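PDB 6PWS: Fc fragment of IgE receptor II from Bos taurus, which binds mannose-type sugars through calcium in its C-type carbohydrate-recognition domain and, as CD23, probably also serves as a low-affinity IgE receptor. Local coordinates for residues E38-R43 and H124-D129. Sequence-based numbering, arbitrary orientation.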
# COMPACT_ATOMS: atom_id res chain seq x y z
N GLU A 38 5.19 1.70 10.72
CA GLU A 38 5.86 2.72 11.53
C GLU A 38 6.82 2.09 12.54
O GLU A 38 7.86 2.68 12.84
CB GLU A 38 4.85 3.62 12.23
CG GLU A 38 4.11 4.52 11.26
CD GLU A 38 3.10 5.42 11.93
OE1 GLU A 38 3.05 5.44 13.18
OE2 GLU A 38 2.36 6.13 11.22
N ASN A 39 6.48 0.92 13.07
CA ASN A 39 7.38 0.24 14.00
C ASN A 39 8.69 -0.13 13.34
O ASN A 39 9.73 -0.23 14.02
CB ASN A 39 6.68 -1.01 14.53
CG ASN A 39 7.55 -1.81 15.44
OD1 ASN A 39 7.89 -1.36 16.53
ND2 ASN A 39 7.90 -3.02 15.02
N LEU A 40 8.67 -0.34 12.03
CA LEU A 40 9.84 -0.61 11.21
C LEU A 40 10.41 0.66 10.59
O LEU A 40 11.27 0.57 9.71
CB LEU A 40 9.50 -1.64 10.13
CG LEU A 40 8.92 -2.96 10.65
CD1 LEU A 40 8.41 -3.82 9.50
CD2 LEU A 40 9.95 -3.70 11.47
N HIS A 41 9.93 1.82 11.03
CA HIS A 41 10.39 3.15 10.60
C HIS A 41 10.14 3.41 9.12
O HIS A 41 10.92 4.08 8.44
CB HIS A 41 11.82 3.46 11.03
CG HIS A 41 11.93 3.83 12.47
ND1 HIS A 41 12.83 3.22 13.31
CD2 HIS A 41 11.25 4.72 13.23
CE1 HIS A 41 12.70 3.72 14.53
NE2 HIS A 41 11.75 4.64 14.51
N GLY A 42 9.00 2.92 8.65
CA GLY A 42 8.49 3.27 7.34
C GLY A 42 7.02 3.64 7.42
O GLY A 42 6.49 3.88 8.51
N ARG A 43 6.35 3.67 6.27
CA ARG A 43 4.92 3.90 6.20
C ARG A 43 4.34 2.95 5.16
O ARG A 43 5.04 2.49 4.26
CB ARG A 43 4.57 5.34 5.78
CG ARG A 43 5.07 6.45 6.70
CD ARG A 43 4.30 7.73 6.43
NE ARG A 43 4.79 8.88 7.17
CZ ARG A 43 5.72 9.73 6.74
NH1 ARG A 43 6.30 9.56 5.55
NH2 ARG A 43 6.08 10.75 7.50
N HIS A 124 -3.48 -10.69 4.91
CA HIS A 124 -2.26 -11.42 5.26
C HIS A 124 -1.00 -10.74 4.78
O HIS A 124 0.10 -11.19 5.13
CB HIS A 124 -2.32 -12.82 4.66
CG HIS A 124 -3.47 -13.61 5.15
ND1 HIS A 124 -3.47 -14.23 6.38
CD2 HIS A 124 -4.71 -13.79 4.63
CE1 HIS A 124 -4.64 -14.80 6.58
NE2 HIS A 124 -5.41 -14.55 5.53
N GLY A 125 -1.13 -9.70 3.96
CA GLY A 125 0.01 -8.96 3.48
C GLY A 125 -0.20 -7.47 3.65
O GLY A 125 -1.32 -6.97 3.75
N TRP A 126 0.92 -6.76 3.65
CA TRP A 126 0.92 -5.31 3.77
C TRP A 126 2.30 -4.87 3.31
O TRP A 126 3.27 -5.61 3.49
CB TRP A 126 0.57 -4.85 5.22
CG TRP A 126 1.08 -5.78 6.31
CD1 TRP A 126 0.48 -6.94 6.75
CD2 TRP A 126 2.30 -5.66 7.05
NE1 TRP A 126 1.26 -7.55 7.70
CE2 TRP A 126 2.38 -6.78 7.91
CE3 TRP A 126 3.33 -4.71 7.08
CZ2 TRP A 126 3.44 -6.97 8.77
CZ3 TRP A 126 4.39 -4.91 7.94
CH2 TRP A 126 4.44 -6.03 8.78
N VAL A 127 2.39 -3.72 2.64
CA VAL A 127 3.65 -3.28 2.05
C VAL A 127 3.98 -1.90 2.60
O VAL A 127 3.14 -1.01 2.58
CB VAL A 127 3.57 -3.24 0.51
CG1 VAL A 127 4.92 -2.84 -0.07
CG2 VAL A 127 3.11 -4.59 -0.05
N CYS A 128 5.22 -1.75 3.08
CA CYS A 128 5.73 -0.48 3.56
C CYS A 128 6.78 0.07 2.60
O CYS A 128 7.43 -0.69 1.86
CB CYS A 128 6.42 -0.61 4.93
SG CYS A 128 5.64 -1.69 6.14
N ASP A 129 7.01 1.38 2.67
CA ASP A 129 8.14 1.98 1.97
C ASP A 129 8.87 2.98 2.86
O ASP A 129 8.41 3.38 3.94
CB ASP A 129 7.78 2.55 0.58
CG ASP A 129 6.88 3.79 0.61
OD1 ASP A 129 6.88 4.51 1.62
OD2 ASP A 129 6.20 4.02 -0.42
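Arg-43 and Asp-129 face each other as an antiparallel hydrogen-bonded pair, each using both of its backbone polar groups on the other. Arg-43 N gives its hydrogen to Asp-129 O over 3.1 Å, and Asp-129 N returns a 2.8 Å bond to Arg-43 O, with an N-H...O angle of 161°. A bent, subsidiary CA-H...O contact from Cys-128 CA, 3.1 Å long, also reaches Arg-43 O. The charged end of Arg-43 leads away from the strand, which suits an exposed position. Just before this pair Gly-42, having no side chain, lets its CA come within 3.4 Å of Asp-129 O. Its own N bonds Cys-37 O, while His-41 N bonds Glu-38 O, a Schellman motif in which His-41 takes the positive phi that ends helix 30-39.

Asp-129 is buried, but its acidic OD2 is met by Lys-19 in a salt bridge and by Ser-46 N. On the other face, Cys-128 supplies SG for the disulfide to Cys-37, and this sulfur lies in plane at the edge of the Trp-126 indole. Leu-40, an apolar neighbour for the indole, brings CD1 to the ring's edge close by, 4.4 Å from Trp-126 CZ3, and Trp-126 NE1 is satisfied by Gly-26 O. Backbone pairing, a buried, salt-bridged carboxylate and a covalent bridge thus join the helix end to strand 123-131 of the C-type lectin fold.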